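Local coordinates for outer membrane protein Omp121 (PDB 5FQ8), which probably imports nutrients across the outer membrane as a calcium-binding, TonB-dependent beta-barrel transporter working with partner proteins, at residues S488-D496 with L505-E515; N604-N612 with F621-G632. All blocks are in the same frame, centred on the assembly; numbering follows the deposited sequence.

Contact 1: residues S488-D496 with L505-E515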
loop_
_atom_site.group_PDB
_atom_site.type_symbol
_atom_site.label_atom_id
_atom_site.label_comp_id
_atom_site.label_asym_id
_atom_site.label_seq_id
_atom_site.Cartn_x
_atom_site.Cartn_y
_atom_site.Cartn_z
ATOM N N SER B 488 -2.565 -0.019 17.434
ATOM C CA SER B 488 -3.104 0.089 16.094
ATOM C C SER B 488 -1.936 0.260 15.146
ATOM O O SER B 488 -0.835 0.602 15.560
ATOM C CB SER B 488 -4.106 1.239 15.971
ATOM O OG SER B 488 -3.491 2.497 15.746
ATOM N N TYR B 489 -2.164 -0.025 13.875
ATOM C CA TYR B 489 -1.139 0.252 12.885
ATOM C C TYR B 489 -1.797 0.516 11.549
ATOM O O TYR B 489 -3.000 0.349 11.386
ATOM C CB TYR B 489 -0.104 -0.880 12.768
ATOM C CG TYR B 489 -0.617 -2.190 12.218
ATOM C CD1 TYR B 489 -0.832 -2.363 10.865
ATOM C CD2 TYR B 489 -0.849 -3.260 13.051
ATOM C CE1 TYR B 489 -1.288 -3.541 10.370
ATOM C CE2 TYR B 489 -1.304 -4.447 12.559
ATOM C CZ TYR B 489 -1.522 -4.582 11.218
ATOM O OH TYR B 489 -1.974 -5.773 10.722
ATOM N N GLN B 490 -0.978 0.942 10.597
ATOM C CA GLN B 490 -1.410 1.203 9.234
ATOM C C GLN B 490 -0.339 0.687 8.296
ATOM O O GLN B 490 0.787 1.173 8.314
ATOM C CB GLN B 490 -1.657 2.690 8.998
ATOM C CG GLN B 490 -2.257 2.968 7.649
ATOM C CD GLN B 490 -2.149 4.393 7.263
ATOM O OE1 GLN B 490 -1.437 5.148 7.884
ATOM N NE2 GLN B 490 -2.867 4.782 6.237
ATOM N N TYR B 491 -0.692 -0.272 7.464
ATOM C CA TYR B 491 0.263 -0.904 6.577
ATOM C C TYR B 491 -0.038 -0.544 5.133
ATOM O O TYR B 491 -1.185 -0.319 4.764
ATOM C CB TYR B 491 0.222 -2.413 6.761
ATOM C CG TYR B 491 1.153 -3.168 5.861
ATOM C CD1 TYR B 491 2.507 -3.239 6.134
ATOM C CD2 TYR B 491 0.676 -3.822 4.744
ATOM C CE1 TYR B 491 3.355 -3.929 5.322
ATOM C CE2 TYR B 491 1.522 -4.517 3.928
ATOM C CZ TYR B 491 2.860 -4.569 4.226
ATOM O OH TYR B 491 3.717 -5.260 3.417
ATOM N N SER B 492 1.000 -0.485 4.312
ATOM C CA SER B 492 0.772 -0.232 2.902
ATOM C C SER B 492 1.974 -0.724 2.103
ATOM O O SER B 492 3.117 -0.474 2.479
ATOM C CB SER B 492 0.477 1.252 2.665
ATOM O OG SER B 492 1.626 1.959 2.285
ATOM N N GLU B 493 1.698 -1.425 0.999
ATOM C CA GLU B 493 2.680 -2.188 0.242
ATOM C C GLU B 493 2.464 -1.960 -1.235
ATOM O O GLU B 493 1.323 -1.876 -1.673
ATOM C CB GLU B 493 2.532 -3.680 0.560
ATOM C CG GLU B 493 3.462 -4.622 -0.141
ATOM C CD GLU B 493 3.056 -6.058 0.068
ATOM O OE1 GLU B 493 2.374 -6.346 1.063
ATOM O OE2 GLU B 493 3.402 -6.909 -0.771
ATOM N N VAL B 494 3.539 -1.868 -2.004
ATOM C CA VAL B 494 3.452 -1.852 -3.459
ATOM C C VAL B 494 4.430 -2.861 -4.006
ATOM O O VAL B 494 5.517 -3.048 -3.457
ATOM C CB VAL B 494 3.746 -0.468 -4.079
ATOM C CG1 VAL B 494 2.632 0.484 -3.793
ATOM C CG2 VAL B 494 5.047 0.053 -3.571
ATOM N N ASN B 495 4.055 -3.499 -5.096
ATOM C CA ASN B 495 4.919 -4.466 -5.740
ATOM C C ASN B 495 5.269 -3.995 -7.135
ATOM O O ASN B 495 4.690 -3.048 -7.659
ATOM C CB ASN B 495 4.260 -5.843 -5.778
ATOM C CG ASN B 495 4.325 -6.543 -4.440
ATOM O OD1 ASN B 495 5.240 -7.324 -4.176
ATOM N ND2 ASN B 495 3.367 -6.254 -3.577
ATOM N N ASP B 496 6.259 -4.651 -7.721
ATOM C CA ASP B 496 6.590 -4.446 -9.121
ATOM C C ASP B 496 6.977 -2.984 -9.359
ATOM O O ASP B 496 6.198 -2.180 -9.855
ATOM C CB ASP B 496 5.422 -4.888 -10.012
ATOM C CG ASP B 496 5.860 -5.314 -11.377
ATOM O OD1 ASP B 496 6.694 -4.603 -11.979
ATOM O OD2 ASP B 496 5.373 -6.360 -11.844
ATOM N N LEU B 505 5.983 4.363 -2.554
ATOM C CA LEU B 505 4.650 3.909 -2.934
ATOM C C LEU B 505 4.195 4.421 -4.289
ATOM O O LEU B 505 3.222 3.895 -4.826
ATOM C CB LEU B 505 3.650 4.333 -1.870
ATOM C CG LEU B 505 3.943 3.695 -0.519
ATOM C CD1 LEU B 505 3.103 4.305 0.553
ATOM C CD2 LEU B 505 3.673 2.219 -0.626
ATOM N N LYS B 506 4.848 5.431 -4.847
ATOM C CA LYS B 506 4.540 5.879 -6.195
ATOM C C LYS B 506 5.196 5.031 -7.261
ATOM O O LYS B 506 4.849 5.181 -8.431
ATOM C CB LYS B 506 5.001 7.312 -6.401
ATOM C CG LYS B 506 4.123 8.359 -5.802
ATOM C CD LYS B 506 4.722 9.731 -6.018
ATOM C CE LYS B 506 5.575 10.162 -4.846
ATOM N NZ LYS B 506 5.729 11.644 -4.816
ATOM N N ASN B 507 6.135 4.159 -6.897
ATOM C CA ASN B 507 7.004 3.526 -7.886
ATOM C C ASN B 507 6.436 2.236 -8.430
ATOM O O ASN B 507 7.188 1.314 -8.712
ATOM C CB ASN B 507 8.379 3.289 -7.284
ATOM C CG ASN B 507 9.455 3.185 -8.334
ATOM O OD1 ASN B 507 9.370 3.807 -9.381
ATOM N ND2 ASN B 507 10.476 2.395 -8.060
ATOM N N SER B 508 5.128 2.135 -8.629
ATOM C CA SER B 508 4.545 0.904 -9.136
ATOM C C SER B 508 3.370 1.223 -10.038
ATOM O O SER B 508 2.572 2.111 -9.734
ATOM C CB SER B 508 4.078 0.008 -7.995
ATOM O OG SER B 508 3.249 -1.030 -8.476
ATOM N N GLY B 509 3.259 0.479 -11.133
ATOM C CA GLY B 509 2.106 0.612 -12.001
ATOM C C GLY B 509 1.068 -0.447 -11.723
ATOM O O GLY B 509 0.266 -0.781 -12.588
ATOM N N LYS B 510 1.070 -0.985 -10.519
ATOM C CA LYS B 510 0.149 -2.038 -10.146
ATOM C C LYS B 510 -0.585 -1.642 -8.882
ATOM O O LYS B 510 -0.267 -0.645 -8.245
ATOM C CB LYS B 510 0.893 -3.356 -9.967
ATOM C CG LYS B 510 1.600 -3.794 -11.222
ATOM C CD LYS B 510 1.203 -5.191 -11.600
ATOM C CE LYS B 510 1.270 -5.397 -13.098
ATOM N NZ LYS B 510 0.094 -4.782 -13.794
ATOM N N THR B 511 -1.587 -2.425 -8.536
ATOM C CA THR B 511 -2.410 -2.101 -7.385
ATOM C C THR B 511 -1.573 -2.107 -6.112
ATOM O O THR B 511 -0.717 -2.976 -5.937
ATOM C CB THR B 511 -3.552 -3.101 -7.260
ATOM O OG1 THR B 511 -4.310 -3.086 -8.465
ATOM C CG2 THR B 511 -4.453 -2.751 -6.097
ATOM N N PRO B 512 -1.763 -1.143 -5.229
ATOM C CA PRO B 512 -1.138 -1.217 -3.912
ATOM C C PRO B 512 -1.996 -1.991 -2.930
ATOM O O PRO B 512 -3.210 -2.103 -3.066
ATOM C CB PRO B 512 -1.035 0.252 -3.497
ATOM C CG PRO B 512 -2.190 0.879 -4.154
ATOM C CD PRO B 512 -2.348 0.181 -5.479
ATOM N N ILE B 513 -1.335 -2.518 -1.917
ATOM C CA ILE B 513 -1.984 -3.319 -0.892
ATOM C C ILE B 513 -2.002 -2.515 0.395
ATOM O O ILE B 513 -0.953 -2.067 0.856
ATOM C CB ILE B 513 -1.255 -4.660 -0.714
ATOM C CG1 ILE B 513 -1.069 -5.321 -2.066
ATOM C CG2 ILE B 513 -2.017 -5.566 0.203
ATOM C CD1 ILE B 513 -0.197 -6.504 -2.002
ATOM N N VAL B 514 -3.178 -2.320 0.975
ATOM C CA VAL B 514 -3.291 -1.602 2.238
ATOM C C VAL B 514 -3.930 -2.497 3.294
ATOM O O VAL B 514 -4.814 -3.302 2.987
ATOM C CB VAL B 514 -4.092 -0.284 2.086
ATOM C CG1 VAL B 514 -3.610 0.474 0.907
ATOM C CG2 VAL B 514 -5.545 -0.546 1.967
ATOM N N GLU B 515 -3.487 -2.337 4.542
ATOM C CA GLU B 515 -4.065 -3.010 5.699
ATOM C C GLU B 515 -4.063 -2.089 6.906
ATOM O O GLU B 515 -3.133 -1.312 7.107
ATOM C CB GLU B 515 -3.310 -4.290 6.048
ATOM C CG GLU B 515 -3.421 -5.390 5.020
ATOM C CD GLU B 515 -2.498 -6.549 5.295
ATOM O OE1 GLU B 515 -2.268 -6.854 6.489
ATOM O OE2 GLU B 515 -1.998 -7.147 4.315
#

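Contact 2: residues N604-N612 with F621-G632. With MG (magnesium ion), chain L.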
loop_
_atom_site.group_PDB
_atom_site.type_symbol
_atom_site.label_atom_id
_atom_site.label_comp_id
_atom_site.label_asym_id
_atom_site.label_seq_id
_atom_site.Cartn_x
_atom_site.Cartn_y
_atom_site.Cartn_z
ATOM N N ASN B 604 -16.767 -13.284 19.879
ATOM C CA ASN B 604 -17.798 -13.209 18.863
ATOM C C ASN B 604 -17.257 -13.614 17.511
ATOM O O ASN B 604 -16.085 -13.392 17.222
ATOM C CB ASN B 604 -18.352 -11.791 18.759
ATOM C CG ASN B 604 -18.931 -11.316 20.049
ATOM O OD1 ASN B 604 -19.730 -12.003 20.675
ATOM N ND2 ASN B 604 -18.510 -10.146 20.476
ATOM N N PRO B 605 -18.088 -14.204 16.661
ATOM C CA PRO B 605 -17.615 -14.600 15.338
ATOM C C PRO B 605 -17.389 -13.380 14.486
ATOM O O PRO B 605 -18.016 -12.341 14.676
ATOM C CB PRO B 605 -18.756 -15.457 14.789
ATOM C CG PRO B 605 -19.665 -15.715 15.932
ATOM C CD PRO B 605 -19.487 -14.592 16.880
ATOM N N VAL B 606 -16.471 -13.501 13.545
ATOM C CA VAL B 606 -16.233 -12.417 12.614
ATOM C C VAL B 606 -16.265 -12.962 11.202
ATOM O O VAL B 606 -16.189 -14.168 10.974
ATOM C CB VAL B 606 -14.905 -11.703 12.867
ATOM C CG1 VAL B 606 -14.798 -11.305 14.309
ATOM C CG2 VAL B 606 -13.765 -12.569 12.441
ATOM N N TYR B 607 -16.402 -12.052 10.253
ATOM C CA TYR B 607 -16.272 -12.361 8.839
ATOM C C TYR B 607 -15.099 -11.569 8.287
ATOM O O TYR B 607 -15.072 -10.344 8.381
ATOM C CB TYR B 607 -17.550 -12.015 8.072
ATOM C CG TYR B 607 -18.754 -12.877 8.330
ATOM C CD1 TYR B 607 -19.562 -12.668 9.436
ATOM C CD2 TYR B 607 -19.116 -13.866 7.434
ATOM C CE1 TYR B 607 -20.685 -13.438 9.650
ATOM C CE2 TYR B 607 -20.238 -14.643 7.641
ATOM C CZ TYR B 607 -21.014 -14.425 8.746
ATOM O OH TYR B 607 -22.117 -15.203 8.948
ATOM N N ALA B 608 -14.142 -12.257 7.713
ATOM C CA ALA B 608 -12.984 -11.565 7.183
ATOM C C ALA B 608 -13.177 -11.266 5.709
ATOM O O ALA B 608 -14.003 -11.868 5.041
ATOM C CB ALA B 608 -11.724 -12.396 7.385
ATOM N N GLN B 609 -12.422 -10.304 5.212
ATOM C CA GLN B 609 -12.330 -10.135 3.778
ATOM C C GLN B 609 -11.781 -11.415 3.182
ATOM O O GLN B 609 -10.779 -11.945 3.652
ATOM C CB GLN B 609 -11.435 -8.959 3.429
ATOM C CG GLN B 609 -11.456 -8.602 1.992
ATOM C CD GLN B 609 -10.252 -7.814 1.593
ATOM O OE1 GLN B 609 -9.232 -7.853 2.261
ATOM N NE2 GLN B 609 -10.358 -7.081 0.506
ATOM N N SER B 610 -12.445 -11.921 2.153
ATOM C CA SER B 610 -12.137 -13.253 1.672
ATOM C C SER B 610 -10.701 -13.343 1.184
ATOM O O SER B 610 -10.229 -12.500 0.422
ATOM C CB SER B 610 -13.113 -13.637 0.569
ATOM O OG SER B 610 -14.441 -13.581 1.053
ATOM N N SER B 611 -9.994 -14.360 1.652
ATOM C CA SER B 611 -8.690 -14.683 1.101
ATOM C C SER B 611 -8.471 -16.177 1.237
ATOM O O SER B 611 -9.152 -16.863 1.997
ATOM C CB SER B 611 -7.562 -13.891 1.774
ATOM O OG SER B 611 -7.559 -14.088 3.168
ATOM N N ASN B 612 -7.512 -16.678 0.477
ATOM C CA ASN B 612 -7.221 -18.101 0.475
ATOM C C ASN B 612 -5.715 -18.275 0.544
ATOM O O ASN B 612 -4.992 -17.755 -0.304
ATOM C CB ASN B 612 -7.807 -18.782 -0.773
ATOM C CG ASN B 612 -9.293 -18.510 -0.949
ATOM O OD1 ASN B 612 -10.117 -19.091 -0.269
ATOM N ND2 ASN B 612 -9.630 -17.626 -1.863
ATOM N N PHE B 621 -9.373 -11.285 -2.168
ATOM C CA PHE B 621 -10.343 -10.397 -2.749
ATOM C C PHE B 621 -9.875 -8.965 -2.524
ATOM O O PHE B 621 -9.067 -8.708 -1.635
ATOM C CB PHE B 621 -11.728 -10.672 -2.161
ATOM C CG PHE B 621 -12.476 -11.757 -2.890
ATOM C CD1 PHE B 621 -12.215 -13.087 -2.650
ATOM C CD2 PHE B 621 -13.410 -11.440 -3.844
ATOM C CE1 PHE B 621 -12.889 -14.068 -3.331
ATOM C CE2 PHE B 621 -14.084 -12.421 -4.522
ATOM C CZ PHE B 621 -13.821 -13.734 -4.267
ATOM N N PRO B 622 -10.361 -8.024 -3.344
ATOM C CA PRO B 622 -11.327 -8.144 -4.433
ATOM C C PRO B 622 -10.873 -8.881 -5.678
ATOM O O PRO B 622 -9.726 -8.823 -6.088
ATOM C CB PRO B 622 -11.630 -6.687 -4.777
ATOM C CG PRO B 622 -10.505 -5.924 -4.271
ATOM C CD PRO B 622 -10.097 -6.612 -3.034
ATOM N N LEU B 623 -11.845 -9.577 -6.252
ATOM C CA LEU B 623 -11.769 -10.267 -7.529
ATOM C C LEU B 623 -13.190 -10.301 -8.086
ATOM O O LEU B 623 -14.119 -10.605 -7.344
ATOM C CB LEU B 623 -11.271 -11.703 -7.366
ATOM C CG LEU B 623 -9.957 -12.201 -6.794
ATOM C CD1 LEU B 623 -10.221 -13.562 -6.212
ATOM C CD2 LEU B 623 -8.944 -12.311 -7.887
ATOM N N GLY B 624 -13.409 -9.939 -9.341
ATOM C CA GLY B 624 -12.543 -9.086 -10.108
ATOM C C GLY B 624 -13.459 -7.889 -10.265
ATOM O O GLY B 624 -14.368 -7.883 -11.095
ATOM N N GLY B 625 -13.239 -6.891 -9.423
ATOM C CA GLY B 625 -14.172 -5.814 -9.244
ATOM C C GLY B 625 -15.186 -6.078 -8.169
ATOM O O GLY B 625 -15.986 -5.192 -7.859
ATOM N N VAL B 626 -15.178 -7.267 -7.595
ATOM C CA VAL B 626 -16.109 -7.659 -6.552
ATOM C C VAL B 626 -15.350 -7.797 -5.247
ATOM O O VAL B 626 -14.242 -8.326 -5.219
ATOM C CB VAL B 626 -16.806 -8.981 -6.912
ATOM C CG1 VAL B 626 -17.748 -9.387 -5.805
ATOM C CG2 VAL B 626 -17.510 -8.839 -8.231
ATOM N N ASN B 627 -15.941 -7.329 -4.173
ATOM C CA ASN B 627 -15.387 -7.589 -2.865
ATOM C C ASN B 627 -16.169 -8.711 -2.234
ATOM O O ASN B 627 -17.333 -8.919 -2.547
ATOM C CB ASN B 627 -15.455 -6.354 -1.979
ATOM C CG ASN B 627 -14.493 -6.429 -0.834
ATOM O OD1 ASN B 627 -13.370 -6.860 -1.009
ATOM N ND2 ASN B 627 -14.924 -6.030 0.343
ATOM N N ALA B 628 -15.525 -9.442 -1.336
ATOM C CA ALA B 628 -16.190 -10.592 -0.757
ATOM C C ALA B 628 -15.751 -10.774 0.680
ATOM O O ALA B 628 -14.667 -10.350 1.080
ATOM C CB ALA B 628 -15.918 -11.856 -1.565
ATOM N N TYR B 629 -16.624 -11.401 1.449
ATOM C CA TYR B 629 -16.384 -11.709 2.841
ATOM C C TYR B 629 -16.519 -13.208 3.045
ATOM O O TYR B 629 -17.232 -13.883 2.306
ATOM C CB TYR B 629 -17.346 -10.933 3.714
ATOM C CG TYR B 629 -16.945 -9.490 3.865
ATOM C CD1 TYR B 629 -16.025 -9.112 4.830
ATOM C CD2 TYR B 629 -17.457 -8.513 3.036
ATOM C CE1 TYR B 629 -15.639 -7.804 4.979
ATOM C CE2 TYR B 629 -17.076 -7.206 3.173
ATOM C CZ TYR B 629 -16.166 -6.855 4.153
ATOM O OH TYR B 629 -15.763 -5.554 4.319
ATOM N N SER B 630 -15.790 -13.732 4.019
ATOM C CA SER B 630 -15.752 -15.158 4.293
ATOM C C SER B 630 -15.942 -15.391 5.782
ATOM O O SER B 630 -15.657 -14.520 6.601
ATOM C CB SER B 630 -14.440 -15.777 3.833
ATOM O OG SER B 630 -14.517 -17.187 3.861
ATOM N N ALA B 631 -16.425 -16.572 6.132
ATOM C CA ALA B 631 -16.616 -16.897 7.538
ATOM C C ALA B 631 -15.280 -17.188 8.186
ATOM O O ALA B 631 -14.486 -17.980 7.667
ATOM C CB ALA B 631 -17.542 -18.091 7.706
ATOM N N GLY B 632 -15.047 -16.555 9.332
ATOM C CA GLY B 632 -13.734 -16.612 9.950
ATOM C C GLY B 632 -13.405 -18.007 10.438
ATOM O O GLY B 632 -14.267 -18.743 10.919
HETATM MG MG MG L . -13.650 -19.866 6.894
HETATM O O HOH W 1 -12.867 -18.733 5.391
HETATM O O HOH W 2 -14.590 -20.498 8.554
#

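Contact 1: residues S488-D496 with L505-E515
Glu493 turns CG away from its backbone N (chi1 180°) and runs on extended, while Ile513 sets CG1 beside its own N (chi1 -51°); from the same face of neighbouring strands, the two chains run side by side, pointing the same way. CD1 of Ile513 ends 3.8 Å from Glu493 OE2, a methyl lying against a carboxylate. That carboxylate is gripped along its own strand: Tyr491 OH donates to OE1 from above the carboxylate plane, and Asn495 ND2 reaches Glu493 OE2 at 2.9 Å, on the anti side but 34° out of that plane. With a further bond from Gln446 NE2 to OE2, three donors probably hold the carboxylate's rotation. Beneath these side chains, Glu493 and Ile513 form a hydrogen-bonded antiparallel pair, Ile513 N to Glu493 O at 2.7 Å; Tyr491 and Glu515 form the next, with Ser492 and Val514 as the non-hydrogen-bonded pair between them. On the Ser492 and Val514 side of the strands, Val494 CG1 touches Leu505 CD2 at 3.8 Å and Pro512 CB at 3.7 Å, its chain crossing that of Leu505 at about a right angle. Where the strands part, Ser508 OG ties the loop to the strand end by donating to Asn495 O at 2.6 Å, nearly in line with the carbonyl; the same oxygen accepts from Lys510 N at 3.0 Å, closing an ST turn. Leu505 and Val514 also pack on Val514 of the second subunit. Strand 472-495 lies in the barrel wall between strand 446-469, whose Tyr447, Glu449 and Ile451 make backbone hydrogen bonds to its other edge, and strand 513-534.

Contact 2: residues N604-N612 with F621-G632
A short antiparallel strand pair, 607-609 with 629-631, holds a magnesium ion at the end of its second strand. Ala608 and Ser630 form its hydrogen-bonded pair, Ser630 N giving to Ala608 O at 2.8 Å, and Gly632 N continues the ladder to Val606 O at 3.1 Å. At the other end Ser610 N meets Ala628 O from above the carbonyl plane, and Phe621 N reaches Ser610 O at 3.0 Å. The Phe621 ring, which Ser610 CB touches, has Ala628 CB over one face and Leu623 CD1 over the opposite one. Gln609 stretches out extended, CG opposite its backbone N (chi1 -171°), to offer NE2 to Asn627 OD1 in a weak bond of 3.4 Å; the two amide planes lie 60° apart. Replacing Gln609 with an alanine would probably leave Asn627 OD1 without this donor and open a gap beside Phe621 O and Pro622. Ala631 O binds magnesium at 2.2 Å, and a water on the metal donates to Ser630 OG, which also bonds an acidic side chain of another protein's chain. Asn633 OD1, a second water and a backbone atom of that chain complete the ligands modelled: a metal-bridged interface between two proteins, resting on an antiparallel beta ladder.

Overall arrangement
Contact 1 comes first along the chain and closes before contact 2 opens. Their centres lie 19 Å apart and their nearest atoms about 6 Å, so the two do not touch. Contact 1 joins neighbouring staves of the barrel, strands 472-495 and 513-534; contact 2 sits at the periphery, its strand 629-635 running parallel to strand 689-693, which pairs with barrel strand 661-680. Both meet the second subunit, where they interlock: Asn507 of contact 1 bonds Tyr629 of contact 2 in the other copy, and Lys506 packs on its Gln609. Together they help join the two barrels, while contact 2 also meets a partner protein, directly and through magnesium, consistent with a multi-subunit transporter.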